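Local coordinates for protein RMD9, mitochondrial (Saccharomyces cerevisiae S288C, PDB 7A9X) that binds a dodecamer motif in the 3'-UTR of mitochondrial mRNAs and takes part in their processing or stability, at residues 125-130 with 357-362; 318-323 with 361-366. One frame throughout, in Å; residues are numbered along the deposited sequence.

Interaction 1 of 2, residues 125-130 with 357-362. With nucleotides of chain B.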
# COMPACT_ATOMS: atom_id res chain seq x y z
N GLN A 125 -5.45 -0.91 -9.28
CA GLN A 125 -6.57 -1.84 -9.19
C GLN A 125 -6.77 -2.33 -7.77
O GLN A 125 -7.91 -2.58 -7.35
CB GLN A 125 -6.35 -3.02 -10.14
CG GLN A 125 -6.42 -2.65 -11.61
CD GLN A 125 -7.80 -2.17 -12.03
OE1 GLN A 125 -8.82 -2.73 -11.62
NE2 GLN A 125 -7.83 -1.13 -12.86
N LEU A 126 -5.69 -2.50 -7.01
CA LEU A 126 -5.80 -2.94 -5.63
C LEU A 126 -6.58 -1.93 -4.79
O LEU A 126 -7.39 -2.31 -3.94
CB LEU A 126 -4.41 -3.18 -5.04
CG LEU A 126 -4.25 -3.97 -3.74
CD1 LEU A 126 -4.48 -3.09 -2.51
CD2 LEU A 126 -5.18 -5.16 -3.72
N VAL A 127 -6.36 -0.63 -5.03
CA VAL A 127 -7.01 0.38 -4.21
C VAL A 127 -8.45 0.62 -4.63
O VAL A 127 -9.25 1.11 -3.82
CB VAL A 127 -6.20 1.69 -4.24
CG1 VAL A 127 -6.51 2.50 -5.50
CG2 VAL A 127 -6.47 2.52 -2.99
N LYS A 128 -8.83 0.26 -5.86
CA LYS A 128 -10.18 0.46 -6.35
C LYS A 128 -11.16 -0.61 -5.87
O LYS A 128 -12.37 -0.41 -5.98
CB LYS A 128 -10.20 0.51 -7.88
CG LYS A 128 -9.77 1.84 -8.47
CD LYS A 128 -9.92 1.85 -9.99
CE LYS A 128 -9.94 3.27 -10.54
NZ LYS A 128 -8.73 4.06 -10.16
N LEU A 129 -10.66 -1.73 -5.35
CA LEU A 129 -11.53 -2.79 -4.86
C LEU A 129 -12.32 -2.34 -3.63
O LEU A 129 -11.91 -1.43 -2.91
CB LEU A 129 -10.72 -4.04 -4.51
CG LEU A 129 -10.05 -4.78 -5.67
CD1 LEU A 129 -9.03 -5.76 -5.13
CD2 LEU A 129 -11.10 -5.50 -6.50
N SER A 130 -13.46 -2.99 -3.41
CA SER A 130 -14.26 -2.70 -2.22
C SER A 130 -13.51 -3.06 -0.94
O SER A 130 -13.79 -2.48 0.12
CB SER A 130 -15.59 -3.44 -2.29
OG SER A 130 -15.38 -4.83 -2.46
N PRO A 357 -12.48 4.92 -2.53
CA PRO A 357 -12.60 4.71 -1.08
C PRO A 357 -11.34 4.15 -0.45
O PRO A 357 -11.12 4.34 0.76
CB PRO A 357 -13.78 3.73 -0.97
CG PRO A 357 -14.55 3.92 -2.22
CD PRO A 357 -13.53 4.21 -3.28
N GLY A 358 -10.50 3.45 -1.22
CA GLY A 358 -9.24 2.96 -0.68
C GLY A 358 -8.26 4.06 -0.33
O GLY A 358 -7.38 3.85 0.52
N ILE A 359 -8.39 5.23 -0.95
CA ILE A 359 -7.51 6.36 -0.65
C ILE A 359 -7.88 6.98 0.69
O ILE A 359 -7.01 7.21 1.54
CB ILE A 359 -7.57 7.40 -1.79
CG1 ILE A 359 -6.97 6.80 -3.07
CG2 ILE A 359 -6.88 8.69 -1.38
CD1 ILE A 359 -7.06 7.71 -4.27
N LEU A 360 -9.16 7.25 0.91
CA LEU A 360 -9.61 7.78 2.19
C LEU A 360 -9.40 6.77 3.31
O LEU A 360 -9.16 7.16 4.46
CB LEU A 360 -11.07 8.20 2.11
CG LEU A 360 -11.33 9.57 1.50
CD1 LEU A 360 -12.78 9.73 1.10
CD2 LEU A 360 -10.93 10.66 2.49
N SER A 361 -9.49 5.48 3.00
CA SER A 361 -9.19 4.45 3.99
C SER A 361 -7.76 4.55 4.48
O SER A 361 -7.50 4.44 5.69
CB SER A 361 -9.46 3.07 3.39
OG SER A 361 -9.07 2.03 4.28
N SER A 362 -6.81 4.76 3.56
CA SER A 362 -5.41 4.90 3.97
C SER A 362 -5.21 6.17 4.79
O SER A 362 -4.44 6.17 5.76
CB SER A 362 -4.51 4.91 2.73
OG SER A 362 -3.14 4.94 3.10
P A B 9 -1.87 -1.36 1.62
OP1 A B 9 -1.66 -2.68 2.26
OP2 A B 9 -3.03 -1.17 0.71
O5' A B 9 -1.96 -0.25 2.76
C5' A B 9 -2.57 1.02 2.52
C4' A B 9 -3.84 1.23 3.30
O4' A B 9 -4.88 1.70 2.40
C3' A B 9 -4.45 0.00 3.97
O3' A B 9 -3.87 -0.23 5.25
C2' A B 9 -5.93 0.34 4.03
O2' A B 9 -6.21 1.18 5.14
C1' A B 9 -6.13 1.15 2.75
N9 A B 9 -6.62 0.35 1.62
C8 A B 9 -5.87 -0.14 0.58
N7 A B 9 -6.56 -0.81 -0.31
C5 A B 9 -7.86 -0.76 0.17
C6 A B 9 -9.07 -1.29 -0.32
N6 A B 9 -9.17 -1.99 -1.44
N1 A B 9 -10.19 -1.06 0.40
C2 A B 9 -10.08 -0.35 1.53
N3 A B 9 -9.00 0.20 2.09
C4 A B 9 -7.91 -0.05 1.36
P A B 7 1.11 4.73 -6.34
OP1 A B 7 2.54 4.98 -6.03
OP2 A B 7 0.68 3.39 -6.80
O5' A B 7 0.23 5.09 -5.05
C5' A B 7 0.78 5.80 -3.95
C4' A B 7 -0.28 6.11 -2.92
O4' A B 7 -1.04 7.28 -3.35
C3' A B 7 -1.31 5.01 -2.70
O3' A B 7 -1.80 5.08 -1.36
C2' A B 7 -2.43 5.41 -3.65
O2' A B 7 -3.69 4.87 -3.36
C1' A B 7 -2.40 6.93 -3.51
N9 A B 7 -2.91 7.64 -4.68
C8 A B 7 -2.73 7.32 -6.00
N7 A B 7 -3.31 8.15 -6.83
C5 A B 7 -3.92 9.08 -6.00
C6 A B 7 -4.70 10.22 -6.27
N6 A B 7 -5.01 10.64 -7.50
N1 A B 7 -5.15 10.93 -5.21
C2 A B 7 -4.84 10.51 -3.98
N3 A B 7 -4.12 9.46 -3.60
C4 A B 7 -3.68 8.78 -4.67
P C B 8 -1.13 4.20 -0.20
OP1 C B 8 -2.18 3.91 0.81
OP2 C B 8 0.14 4.85 0.23
O5' C B 8 -0.72 2.84 -0.93
C5' C B 8 -1.68 1.82 -1.19
C4' C B 8 -1.06 0.46 -1.04
O4' C B 8 -0.13 0.22 -2.13
C3' C B 8 -0.27 0.25 0.26
O3' C B 8 -0.52 -1.05 0.80
C2' C B 8 1.19 0.35 -0.19
O2' C B 8 2.10 -0.36 0.60
C1' C B 8 1.12 -0.21 -1.61
N1 C B 8 2.20 0.29 -2.48
C2 C B 8 3.06 -0.62 -3.10
O2 C B 8 2.87 -1.84 -2.95
N3 C B 8 4.06 -0.15 -3.87
C4 C B 8 4.24 1.16 -4.02
N4 C B 8 5.25 1.57 -4.79
C5 C B 8 3.39 2.11 -3.38
C6 C B 8 2.40 1.63 -2.62

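Interaction 2 of 2, residues 318-323 with 361-366. With nucleotides of chain B.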
# COMPACT_ATOMS: atom_id res chain seq x y z
N LEU A 318 -3.25 15.10 -4.65
CA LEU A 318 -2.92 15.08 -3.22
C LEU A 318 -2.68 13.62 -2.84
O LEU A 318 -3.53 12.95 -2.26
CB LEU A 318 -4.04 15.71 -2.40
CG LEU A 318 -3.70 16.00 -0.94
CD1 LEU A 318 -2.62 17.06 -0.83
CD2 LEU A 318 -4.94 16.41 -0.16
N GLN A 319 -1.50 13.13 -3.21
CA GLN A 319 -1.16 11.72 -3.02
C GLN A 319 -1.23 11.36 -1.55
O GLN A 319 -0.53 11.95 -0.72
CB GLN A 319 0.24 11.45 -3.58
CG GLN A 319 0.52 9.99 -3.92
CD GLN A 319 1.94 9.75 -4.40
OE1 GLN A 319 2.16 9.04 -5.37
NE2 GLN A 319 2.91 10.34 -3.70
N VAL A 320 -2.08 10.38 -1.22
CA VAL A 320 -2.36 10.10 0.19
C VAL A 320 -1.12 9.61 0.92
O VAL A 320 -0.95 9.90 2.11
CB VAL A 320 -3.54 9.11 0.32
CG1 VAL A 320 -3.12 7.70 -0.06
CG2 VAL A 320 -4.10 9.15 1.73
N SER A 321 -0.23 8.89 0.23
CA SER A 321 1.04 8.50 0.85
C SER A 321 1.83 9.73 1.29
O SER A 321 2.44 9.73 2.36
CB SER A 321 1.86 7.65 -0.12
OG SER A 321 2.06 8.33 -1.35
N THR A 322 1.82 10.78 0.46
CA THR A 322 2.47 12.03 0.83
C THR A 322 1.77 12.69 2.02
O THR A 322 2.43 13.23 2.91
CB THR A 322 2.47 12.98 -0.37
OG1 THR A 322 3.08 12.32 -1.49
CG2 THR A 322 3.24 14.24 -0.05
N VAL A 323 0.44 12.65 2.04
CA VAL A 323 -0.30 13.24 3.16
C VAL A 323 -0.05 12.45 4.44
O VAL A 323 0.16 13.04 5.51
CB VAL A 323 -1.80 13.31 2.81
CG1 VAL A 323 -2.58 13.95 3.95
CG2 VAL A 323 -2.00 14.09 1.53
N SER A 361 -9.49 5.48 3.00
CA SER A 361 -9.19 4.45 3.99
C SER A 361 -7.76 4.55 4.48
O SER A 361 -7.50 4.44 5.69
CB SER A 361 -9.46 3.07 3.39
OG SER A 361 -9.07 2.03 4.28
N SER A 362 -6.81 4.76 3.56
CA SER A 362 -5.41 4.90 3.97
C SER A 362 -5.21 6.17 4.79
O SER A 362 -4.44 6.17 5.76
CB SER A 362 -4.51 4.91 2.73
OG SER A 362 -3.14 4.94 3.10
N LEU A 363 -5.89 7.26 4.42
CA LEU A 363 -5.79 8.50 5.19
C LEU A 363 -6.37 8.32 6.58
O LEU A 363 -5.74 8.70 7.58
CB LEU A 363 -6.50 9.64 4.45
CG LEU A 363 -6.54 10.98 5.19
CD1 LEU A 363 -5.16 11.62 5.22
CD2 LEU A 363 -7.57 11.93 4.59
N ASN A 364 -7.57 7.75 6.68
CA ASN A 364 -8.20 7.55 7.97
C ASN A 364 -7.41 6.59 8.85
O ASN A 364 -7.44 6.70 10.08
CB ASN A 364 -9.64 7.07 7.78
CG ASN A 364 -10.52 8.12 7.13
OD1 ASN A 364 -10.34 9.32 7.34
ND2 ASN A 364 -11.47 7.67 6.32
N ASN A 365 -6.70 5.64 8.24
CA ASN A 365 -5.83 4.75 9.01
C ASN A 365 -4.77 5.54 9.75
O ASN A 365 -4.57 5.35 10.96
CB ASN A 365 -5.19 3.72 8.08
CG ASN A 365 -4.31 2.73 8.83
OD1 ASN A 365 -4.61 2.35 9.96
ND2 ASN A 365 -3.22 2.32 8.19
N THR A 366 -4.07 6.43 9.05
CA THR A 366 -3.05 7.26 9.68
C THR A 366 -3.67 8.16 10.75
O THR A 366 -3.10 8.32 11.84
CB THR A 366 -2.32 8.09 8.63
OG1 THR A 366 -1.77 7.22 7.64
CG2 THR A 366 -1.21 8.91 9.26
P A B 9 -1.87 -1.36 1.62
OP1 A B 9 -1.66 -2.68 2.26
OP2 A B 9 -3.03 -1.17 0.71
O5' A B 9 -1.96 -0.25 2.76
C5' A B 9 -2.57 1.02 2.52
C4' A B 9 -3.84 1.23 3.30
O4' A B 9 -4.88 1.70 2.40
C3' A B 9 -4.45 0.00 3.97
O3' A B 9 -3.87 -0.23 5.25
C2' A B 9 -5.93 0.34 4.03
O2' A B 9 -6.21 1.18 5.14
C1' A B 9 -6.13 1.15 2.75
N9 A B 9 -6.62 0.35 1.62
C8 A B 9 -5.87 -0.14 0.58
N7 A B 9 -6.56 -0.81 -0.31
C5 A B 9 -7.86 -0.76 0.17
C6 A B 9 -9.07 -1.29 -0.32
N6 A B 9 -9.17 -1.99 -1.44
N1 A B 9 -10.19 -1.06 0.40
C2 A B 9 -10.08 -0.35 1.53
N3 A B 9 -9.00 0.20 2.09
C4 A B 9 -7.91 -0.05 1.36
P A B 7 1.11 4.73 -6.34
OP1 A B 7 2.54 4.98 -6.03
OP2 A B 7 0.68 3.39 -6.80
O5' A B 7 0.23 5.09 -5.05
C5' A B 7 0.78 5.80 -3.95
C4' A B 7 -0.28 6.11 -2.92
O4' A B 7 -1.04 7.28 -3.35
C3' A B 7 -1.31 5.01 -2.70
O3' A B 7 -1.80 5.08 -1.36
C2' A B 7 -2.43 5.41 -3.65
O2' A B 7 -3.69 4.87 -3.36
C1' A B 7 -2.40 6.93 -3.51
N9 A B 7 -2.91 7.64 -4.68
C8 A B 7 -2.73 7.32 -6.00
N7 A B 7 -3.31 8.15 -6.83
C5 A B 7 -3.92 9.08 -6.00
C6 A B 7 -4.70 10.22 -6.27
N6 A B 7 -5.01 10.64 -7.50
N1 A B 7 -5.15 10.93 -5.21
C2 A B 7 -4.84 10.51 -3.98
N3 A B 7 -4.12 9.46 -3.60
C4 A B 7 -3.68 8.78 -4.67
P C B 8 -1.13 4.20 -0.20
OP1 C B 8 -2.18 3.91 0.81
OP2 C B 8 0.14 4.85 0.23
O5' C B 8 -0.72 2.84 -0.93
C5' C B 8 -1.68 1.82 -1.19
C4' C B 8 -1.06 0.46 -1.04
O4' C B 8 -0.13 0.22 -2.13
C3' C B 8 -0.27 0.25 0.26
O3' C B 8 -0.52 -1.05 0.80
C2' C B 8 1.19 0.35 -0.19
O2' C B 8 2.10 -0.36 0.60
C1' C B 8 1.12 -0.21 -1.61
N1 C B 8 2.20 0.29 -2.48
C2 C B 8 3.06 -0.62 -3.10
O2 C B 8 2.87 -1.84 -2.95
N3 C B 8 4.06 -0.15 -3.87
C4 C B 8 4.24 1.16 -4.02
N4 C B 8 5.25 1.57 -4.79
C5 C B 8 3.39 2.11 -3.38
C6 C B 8 2.40 1.63 -2.62

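Interaction 1 of 2, residues 125-130 with 357-362
The RNA-binding surface of this pentatricopeptide repeat protein closes here on the start of helix 357-374, the first helix of the repeat assigned as PPR6, where Val127 packs down on Gly358. Val127 CG2, held anti to its own backbone N, rests 3.6 Å from Gly358 C. The backbones come so close that a CB on Gly358 would clash with the carbonyl oxygen of Val127. The same methyl reaches on to Ile359, at 4.3 Å from its CG1.

From there Ile359 turns to the RNA. Its CD1 lies above the plane of the adenine of A7 of chain B, over the six-membered ring and 3.5 Å from N3, while CG2 approaches the same nitrogen. An alanine here would leave that face of the base without its aliphatic cover and is likely to let A7 shift.

Adenine A9 of chain B bridges the two segments. Its N6 donates to Leu126 O at 3.1 Å (150°), and more weakly to Leu129 O. At the other end of the base Ser361 OG donates to A9 N3 (2.9 Å) and accepts from A9 O2' (3.1 Å), so one hydroxyl reads base and ribose together. Two carbonyls facing an amino group are consistent with selection for adenine here. Next along, Ser362 OG donates to OP1 of C8 of chain B at 2.7 Å.

The contact thus joins the C-terminal end of helix 105-128 to the first turn of helix 357-374, with Ile359 also leaning on Tyr351 of helix 337-351.

Interaction 2 of 2, residues 318-323 with 361-366
Val320 lays its CG2 methyl across the root of Leu363, 3.7 Å from Leu363 CB, where helix 320-334 and helix 357-374 run close. One turn further on, Val323 CG1 meets Leu363 CD1, also at 3.7 Å. Leu363 therefore takes a valine at each end of its side chain: its CB bond does not aim at the other helix, but CG stands anti to the backbone N (chi1 176°) and CD1 is carried in towards Val323. Leu327, a turn further along helix 320-334, and Trp344 of helix 337-351 continue the apolar packing around Leu363.

The other methyl of Val320 serves the RNA. With CG2 committed to Leu363, a chi1 of 74° sets CG1 between the backbone N and the carbonyl carbon, and there it lies 3.2 Å from O3' of A7 of chain B and 4.2 Å from Ser362 CB. The valine is thus wedged between the neighbouring helix and the sugar-phosphate chain.

Gln319, the N-cap residue of helix 320-334, brings its CG to 3.2 Å from O4' of the same nucleotide. Its extended side chain then ends in a hydrogen bond from NE2 to Thr322 OG1 (3.0 Å), with the hydroxyl oxygen almost in the amide plane; this fixes the rotation of the amide. Beside it, Ser321 CB stands 3.3 Å from OP2 of C8 of chain B.

No hydrogen bond crosses between the two segments, which shape and apolar contact join within the leading helices of the repeats assigned as PPR5 and PPR6. Just beyond, Asn324 ND2 adds a weak hydrogen bond to Ser362 OG, the hydroxyl that also holds the C8 phosphate, while Asn364 bonds to Trp344 and Tyr393.

How the interactions relate
Both interactions are buried once the RNA is counted, and both end on helix 357-374, sharing Ser361 and Ser362. Interaction 1 is the long-range one, bringing a segment 227 residues away in sequence over the helix start; interaction 2 joins helices of successive repeats. Their chemistry follows: at 125-130 with 357-362 a methyl packs on a glycine backbone and a nucleotide base adds hydrogen bonds to both segments, whereas at 318-323 with 361-366 valine and leucine side chains pack on one another and the RNA backbone lies alongside. Nucleotide A7 of chain B touches both. They also meet within the protein, where Ile359 O lies 3.5 Å from Val320 CG2.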